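Local coordinates for ATP grasp ligase (Microcystis aeruginosa MRC, PDB 5IG9), which probably acts as an ATP-grasp ligase, using ATP to activate carboxylates for bond formation, at residues I283-P286 / Y290-L293; R133-L138 / L267-Y272. All blocks are in the same frame, centred on the assembly; numbering follows the deposited sequence.

Contact 1: I283-P286 / Y290-L293; sequences IVTP and YIFL
Ile283 and Ile291 face each other as an antiparallel hydrogen-bonded pair in the hairpin of strands 277-284 and 290-296. Two backbone bonds join them: Ile291 N gives to Ile283 O at 3.0 Å, and Ile283 N gives to Ile291 O at 3.2 Å. Val284 and Tyr290 form the adjoining non-hydrogen-bonded pair, and Tyr290 CA adds a CA-H...O contact to Ile283 O. Apolar side chains meet on both faces. On the isoleucine face, Ile283 sets CG1 between its own N and carbonyl carbon (chi1 58°), where it meets Ile291 CB at 3.8 Å, while CG2 reaches Leu293 CD1 at 3.8 Å. Farther along, Thr285 CG2 meets Ile291 CD1 at 3.7 Å, the two side chains crossing at about a right angle. On the other face Val284 and Tyr290 lie side by side: Val284 CG2 comes to 3.6 Å from Tyr290 CE2, and CG1 sits over one ring face, offset toward the rim. Backbone bonds thus set the strand register, and no side-chain polar bond crosses the pair; the polar ends are met elsewhere, Tyr290 OH by Tyr256 OH and Thr285 OG1 by Asp287 and Arg289 N in the turn.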
ATOM      1  N   ILE A 283      15.752  21.490  -4.456  1.00 40.86           N
ATOM      2  CA  ILE A 283      16.882  22.310  -4.043  1.00 41.86           C
ATOM      3  C   ILE A 283      17.402  23.063  -5.259  1.00 42.88           C
ATOM      4  O   ILE A 283      17.254  22.618  -6.402  1.00 43.66           O
ATOM      5  CB  ILE A 283      18.021  21.488  -3.402  1.00 43.09           C
ATOM      6  CG1 ILE A 283      18.524  20.425  -4.376  1.00 43.40           C
ATOM      7  CG2 ILE A 283      17.566  20.857  -2.096  1.00 43.12           C
ATOM      8  CD1 ILE A 283      19.716  19.659  -3.873  1.00 43.26           C
ATOM      9  N   VAL A 284      18.016  24.215  -5.003  1.00 43.50           N
ATOM     10  CA  VAL A 284      18.599  25.053  -6.041  1.00 45.41           C
ATOM     11  C   VAL A 284      20.079  25.223  -5.742  1.00 45.83           C
ATOM     12  O   VAL A 284      20.453  25.664  -4.648  1.00 46.26           O
ATOM     13  CB  VAL A 284      17.907  26.425  -6.134  1.00 46.37           C
ATOM     14  CG1 VAL A 284      18.371  27.164  -7.381  1.00 44.06           C
ATOM     15  CG2 VAL A 284      16.396  26.266  -6.129  1.00 47.74           C
ATOM     16  N   THR A 285      20.913  24.880  -6.712  1.00 48.53           N
ATOM     17  CA  THR A 285      22.345  25.055  -6.581  1.00 46.35           C
ATOM     18  C   THR A 285      22.705  26.535  -6.643  1.00 44.39           C
ATOM     19  O   THR A 285      21.885  27.373  -7.027  1.00 45.09           O
ATOM     20  CB  THR A 285      23.069  24.282  -7.682  1.00 45.41           C
ATOM     21  OG1 THR A 285      22.712  24.817  -8.963  1.00 44.08           O
ATOM     22  CG2 THR A 285      22.699  22.808  -7.627  1.00 47.60           C
ATOM     23  N   PRO A 286      23.922  26.897  -6.230  1.00 46.68           N
ATOM     24  CA  PRO A 286      24.373  28.280  -6.444  1.00 46.82           C
ATOM     25  C   PRO A 286      24.337  28.710  -7.905  1.00 49.01           C
ATOM     26  O   PRO A 286      24.038  29.879  -8.181  1.00 47.25           O
ATOM     27  CB  PRO A 286      25.796  28.269  -5.875  1.00 44.54           C
ATOM     28  CG  PRO A 286      25.749  27.223  -4.807  1.00 44.18           C
ATOM     29  CD  PRO A 286      24.812  26.159  -5.315  1.00 46.25           C
ATOM     30  N   TYR A 290      17.945  23.314 -10.763  1.00 47.87           N
ATOM     31  CA  TYR A 290      16.828  22.847  -9.954  1.00 46.42           C
ATOM     32  C   TYR A 290      16.812  21.323  -9.949  1.00 44.82           C
ATOM     33  O   TYR A 290      16.668  20.695 -11.003  1.00 46.01           O
ATOM     34  CB  TYR A 290      15.502  23.399 -10.475  1.00 47.97           C
ATOM     35  CG  TYR A 290      15.344  24.899 -10.321  1.00 46.91           C
ATOM     36  CD1 TYR A 290      15.880  25.770 -11.257  1.00 45.52           C
ATOM     37  CD2 TYR A 290      14.655  25.442  -9.241  1.00 45.52           C
ATOM     38  CE1 TYR A 290      15.741  27.140 -11.125  1.00 46.06           C
ATOM     39  CE2 TYR A 290      14.511  26.811  -9.100  1.00 45.36           C
ATOM     40  CZ  TYR A 290      15.054  27.655 -10.046  1.00 44.60           C
ATOM     41  OH  TYR A 290      14.914  29.019  -9.914  1.00 41.03           O
ATOM     42  N   ILE A 291      16.951  20.737  -8.762  1.00 44.28           N
ATOM     43  CA  ILE A 291      16.998  19.291  -8.581  1.00 43.83           C
ATOM     44  C   ILE A 291      15.729  18.852  -7.865  1.00 42.64           C
ATOM     45  O   ILE A 291      15.405  19.372  -6.793  1.00 43.41           O
ATOM     46  CB  ILE A 291      18.248  18.859  -7.794  1.00 46.30           C
ATOM     47  CG1 ILE A 291      19.508  19.008  -8.650  1.00 46.13           C
ATOM     48  CG2 ILE A 291      18.105  17.428  -7.297  1.00 48.78           C
ATOM     49  CD1 ILE A 291      20.146  20.378  -8.589  1.00 46.86           C
ATOM     50  N   PHE A 292      15.014  17.902  -8.461  1.00 42.57           N
ATOM     51  CA  PHE A 292      13.840  17.319  -7.825  1.00 41.69           C
ATOM     52  C   PHE A 292      14.272  16.275  -6.803  1.00 44.34           C
ATOM     53  O   PHE A 292      15.083  15.395  -7.105  1.00 45.56           O
ATOM     54  CB  PHE A 292      12.925  16.682  -8.870  1.00 39.01           C
ATOM     55  CG  PHE A 292      11.800  15.873  -8.280  1.00 39.31           C
ATOM     56  CD1 PHE A 292      10.630  16.491  -7.871  1.00 40.60           C
ATOM     57  CD2 PHE A 292      11.913  14.499  -8.131  1.00 38.82           C
ATOM     58  CE1 PHE A 292       9.593  15.754  -7.324  1.00 39.04           C
ATOM     59  CE2 PHE A 292      10.879  13.756  -7.583  1.00 37.00           C
ATOM     60  CZ  PHE A 292       9.719  14.386  -7.181  1.00 37.40           C
ATOM     61  N   LEU A 293      13.714  16.358  -5.596  1.00 39.08           N
ATOM     62  CA  LEU A 293      14.017  15.403  -4.538  1.00 39.51           C
ATOM     63  C   LEU A 293      12.873  14.428  -4.292  1.00 43.32           C
ATOM     64  O   LEU A 293      13.062  13.212  -4.407  1.00 45.35           O
ATOM     65  CB  LEU A 293      14.370  16.136  -3.238  1.00 36.62           C
ATOM     66  CG  LEU A 293      15.672  16.936  -3.202  1.00 34.52           C
ATOM     67  CD1 LEU A 293      15.912  17.484  -1.805  1.00 34.04           C
ATOM     68  CD2 LEU A 293      16.850  16.090  -3.663  1.00 32.20           C
TER

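Contact 2: R133-L138 / L267-Y272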
ATOM      1  N   ARG A 133      12.546  12.419 -13.843  1.00 46.74           N
ATOM      2  CA  ARG A 133      13.658  12.495 -14.786  1.00 46.55           C
ATOM      3  C   ARG A 133      13.182  12.331 -16.225  1.00 48.32           C
ATOM      4  O   ARG A 133      13.698  12.993 -17.131  1.00 48.08           O
ATOM      5  CB  ARG A 133      14.708  11.441 -14.444  1.00 45.09           C
ATOM      6  CG  ARG A 133      15.942  11.487 -15.318  1.00 44.24           C
ATOM      7  CD  ARG A 133      16.962  10.454 -14.880  1.00 44.61           C
ATOM      8  NE  ARG A 133      18.119  10.431 -15.766  1.00 45.92           N
ATOM      9  CZ  ARG A 133      18.236   9.636 -16.823  1.00 47.72           C
ATOM     10  NH1 ARG A 133      17.264   8.788 -17.128  1.00 47.13           N
ATOM     11  NH2 ARG A 133      19.328   9.690 -17.575  1.00 46.93           N
ATOM     12  N   GLN A 134      12.197  11.457 -16.457  1.00 44.15           N
ATOM     13  CA  GLN A 134      11.608  11.341 -17.787  1.00 45.47           C
ATOM     14  C   GLN A 134      10.891  12.617 -18.203  1.00 44.58           C
ATOM     15  O   GLN A 134      10.689  12.840 -19.401  1.00 40.40           O
ATOM     16  CB  GLN A 134      10.651  10.151 -17.840  1.00 47.05           C
ATOM     17  CG  GLN A 134      11.338   8.797 -17.734  1.00 47.62           C
ATOM     18  CD  GLN A 134      10.360   7.656 -17.558  1.00 53.92           C
ATOM     19  OE1 GLN A 134       9.178   7.876 -17.283  1.00 55.32           O
ATOM     20  NE2 GLN A 134      10.845   6.428 -17.713  1.00 53.78           N
ATOM     21  N   LEU A 135      10.509  13.459 -17.245  1.00 45.23           N
ATOM     22  CA  LEU A 135       9.876  14.738 -17.528  1.00 45.06           C
ATOM     23  C   LEU A 135      10.877  15.875 -17.660  1.00 44.38           C
ATOM     24  O   LEU A 135      10.462  17.028 -17.818  1.00 47.11           O
ATOM     25  CB  LEU A 135       8.865  15.074 -16.434  1.00 43.53           C
ATOM     26  CG  LEU A 135       7.630  14.181 -16.368  1.00 43.33           C
ATOM     27  CD1 LEU A 135       6.844  14.517 -15.128  1.00 42.12           C
ATOM     28  CD2 LEU A 135       6.776  14.351 -17.615  1.00 43.73           C
ATOM     29  N   GLY A 136      12.172  15.584 -17.586  1.00 48.21           N
ATOM     30  CA  GLY A 136      13.195  16.589 -17.777  1.00 47.55           C
ATOM     31  C   GLY A 136      13.704  17.252 -16.518  1.00 46.62           C
ATOM     32  O   GLY A 136      14.443  18.239 -16.617  1.00 42.12           O
ATOM     33  N   LEU A 137      13.337  16.750 -15.343  1.00 41.91           N
ATOM     34  CA  LEU A 137      13.788  17.320 -14.084  1.00 43.37           C
ATOM     35  C   LEU A 137      15.050  16.612 -13.614  1.00 44.60           C
ATOM     36  O   LEU A 137      15.164  15.387 -13.711  1.00 50.04           O
ATOM     37  CB  LEU A 137      12.695  17.213 -13.018  1.00 40.41           C
ATOM     38  CG  LEU A 137      11.429  18.057 -13.194  1.00 40.81           C
ATOM     39  CD1 LEU A 137      10.298  17.510 -12.334  1.00 41.39           C
ATOM     40  CD2 LEU A 137      11.698  19.511 -12.856  1.00 38.15           C
ATOM     41  N   LEU A 138      16.006  17.391 -13.119  1.00 45.66           N
ATOM     42  CA  LEU A 138      17.230  16.811 -12.587  1.00 42.99           C
ATOM     43  C   LEU A 138      16.947  16.123 -11.260  1.00 43.66           C
ATOM     44  O   LEU A 138      16.243  16.662 -10.401  1.00 43.05           O
ATOM     45  CB  LEU A 138      18.299  17.887 -12.400  1.00 43.10           C
ATOM     46  CG  LEU A 138      18.736  18.638 -13.656  1.00 41.69           C
ATOM     47  CD1 LEU A 138      19.640  19.793 -13.282  1.00 42.07           C
ATOM     48  CD2 LEU A 138      19.423  17.699 -14.630  1.00 40.44           C
ATOM     49  N   LEU A 267       3.580  20.120 -12.682  1.00 45.75           N
ATOM     50  CA  LEU A 267       2.179  19.840 -12.973  1.00 47.09           C
ATOM     51  C   LEU A 267       2.031  18.553 -13.772  1.00 46.53           C
ATOM     52  O   LEU A 267       1.091  17.784 -13.547  1.00 45.65           O
ATOM     53  CB  LEU A 267       1.547  21.013 -13.718  1.00 48.45           C
ATOM     54  CG  LEU A 267       1.204  22.233 -12.867  1.00 51.48           C
ATOM     55  CD1 LEU A 267       0.542  23.285 -13.733  1.00 50.16           C
ATOM     56  CD2 LEU A 267       0.308  21.852 -11.696  1.00 53.92           C
ATOM     57  N   GLU A 268       2.947  18.294 -14.709  1.00 47.70           N
ATOM     58  CA  GLU A 268       2.908  17.017 -15.414  1.00 47.78           C
ATOM     59  C   GLU A 268       3.224  15.863 -14.478  1.00 44.91           C
ATOM     60  O   GLU A 268       2.739  14.745 -14.685  1.00 48.28           O
ATOM     61  CB  GLU A 268       3.881  17.016 -16.590  1.00 52.24           C
ATOM     62  CG  GLU A 268       3.579  18.051 -17.649  1.00 58.22           C
ATOM     63  CD  GLU A 268       3.807  17.527 -19.053  1.00 69.50           C
ATOM     64  OE1 GLU A 268       3.476  16.348 -19.313  1.00 74.82           O
ATOM     65  OE2 GLU A 268       4.321  18.291 -19.898  1.00 71.15           O
ATOM     66  N   LEU A 269       4.036  16.111 -13.450  1.00 45.84           N
ATOM     67  CA  LEU A 269       4.307  15.084 -12.452  1.00 44.54           C
ATOM     68  C   LEU A 269       3.057  14.774 -11.640  1.00 43.32           C
ATOM     69  O   LEU A 269       2.752  13.607 -11.373  1.00 43.07           O
ATOM     70  CB  LEU A 269       5.451  15.530 -11.543  1.00 45.08           C
ATOM     71  CG  LEU A 269       6.074  14.465 -10.645  1.00 48.97           C
ATOM     72  CD1 LEU A 269       6.829  13.436 -11.472  1.00 49.05           C
ATOM     73  CD2 LEU A 269       6.990  15.122  -9.632  1.00 49.88           C
ATOM     74  N   MET A 270       2.316  15.810 -11.245  1.00 46.86           N
ATOM     75  CA  MET A 270       1.051  15.598 -10.548  1.00 47.65           C
ATOM     76  C   MET A 270       0.051  14.873 -11.440  1.00 46.48           C
ATOM     77  O   MET A 270      -0.652  13.961 -10.992  1.00 45.05           O
ATOM     78  CB  MET A 270       0.477  16.939 -10.087  1.00 47.60           C
ATOM     79  CG  MET A 270       1.408  17.746  -9.198  1.00 48.99           C
ATOM     80  SD  MET A 270       1.526  17.116  -7.516  1.00 49.77           S
ATOM     81  CE  MET A 270      -0.132  17.447  -6.929  1.00 51.64           C
ATOM     82  N   LYS A 271      -0.021  15.263 -12.716  1.00 48.68           N
ATOM     83  CA  LYS A 271      -1.000  14.667 -13.619  1.00 47.51           C
ATOM     84  C   LYS A 271      -0.691  13.200 -13.893  1.00 45.79           C
ATOM     85  O   LYS A 271      -1.608  12.387 -14.055  1.00 44.14           O
ATOM     86  CB  LYS A 271      -1.057  15.457 -14.926  1.00 51.87           C
ATOM     87  CG  LYS A 271      -2.163  15.005 -15.862  1.00 60.22           C
ATOM     88  CD  LYS A 271      -2.226  15.846 -17.127  1.00 68.77           C
ATOM     89  CE  LYS A 271      -1.009  15.617 -18.007  1.00 75.75           C
ATOM     90  NZ  LYS A 271      -1.262  16.032 -19.416  1.00 79.94           N
ATOM     91  N   TYR A 272       0.593  12.839 -13.952  1.00 42.36           N
ATOM     92  CA  TYR A 272       0.946  11.443 -14.184  1.00 42.32           C
ATOM     93  C   TYR A 272       0.438  10.558 -13.053  1.00 43.46           C
ATOM     94  O   TYR A 272      -0.178   9.513 -13.292  1.00 43.33           O
ATOM     95  CB  TYR A 272       2.461  11.291 -14.346  1.00 43.84           C
ATOM     96  CG  TYR A 272       2.898   9.845 -14.396  1.00 45.77           C
ATOM     97  CD1 TYR A 272       2.840   9.122 -15.579  1.00 45.71           C
ATOM     98  CD2 TYR A 272       3.350   9.195 -13.252  1.00 47.47           C
ATOM     99  CE1 TYR A 272       3.228   7.796 -15.626  1.00 45.24           C
ATOM    100  CE2 TYR A 272       3.735   7.872 -13.289  1.00 45.59           C
ATOM    101  CZ  TYR A 272       3.674   7.176 -14.475  1.00 44.31           C
ATOM    102  OH  TYR A 272       4.065   5.856 -14.505  1.00 47.92           O
TER
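Leu135 reaches across to Glu268 and Leu269 just where helix 125-134 ends, and carries nearly all of this contact. Ahead of it, Arg133 O accepts a backbone bond from Gly136 N at 3.0 Å, part of the closure of the last helical turn. The Leu135 side chain extends with CG anti to its carbonyl carbon (chi1 -68°) and CD1 anti to CA (chi2 172°), which carries both methyls to the neighbouring helix. CD1 lies against the backbone there, 3.6 Å from Leu269 N, and also meets Leu269 CD1 at 3.8 Å. CD2 reaches Glu268 CB at 4.1 Å, so the acid contributes its aliphatic root while its OE2 forms a salt bridge with Lys264. Leu135 O is bound by Gln265 NE2, a polar link to the same helix. At Gly136 the chain turns with positive phi (94°), which ends the helix. Leu137 then packs on Ile262, Gln265 and Leu266, earlier in helix 260-273. No hydrogen bond joins 133-138 to 267-272; the arrangement is a Schellman motif ending helix 125-134, with the leucine before its glycine packed on the side of helix 260-273.

How the contacts relate
The centres of contacts 1 and 2 lie about 15 Å apart, on the same side of the chain's centre. Contact 2 brings residues 133-138, the last residues of helix 125-134 and the loop after it, to helix 260-273; the chain then runs into strand 277-284 and the hairpin of contact 1. The contacts also touch: Phe292 N and Leu138 O are 2.6 Å apart, a probable hydrogen bond to strand 290-296, outermost in the antiparallel sheet that includes 214-221 and 277-284. Phe292 CE1 packs on Leu269 CD2 at 3.5 Å, and its ring also meets Leu129 and Ala132. Both helices thus pack on that sheet's Phe292 face, uniting sequence-distant residues beside the hairpin.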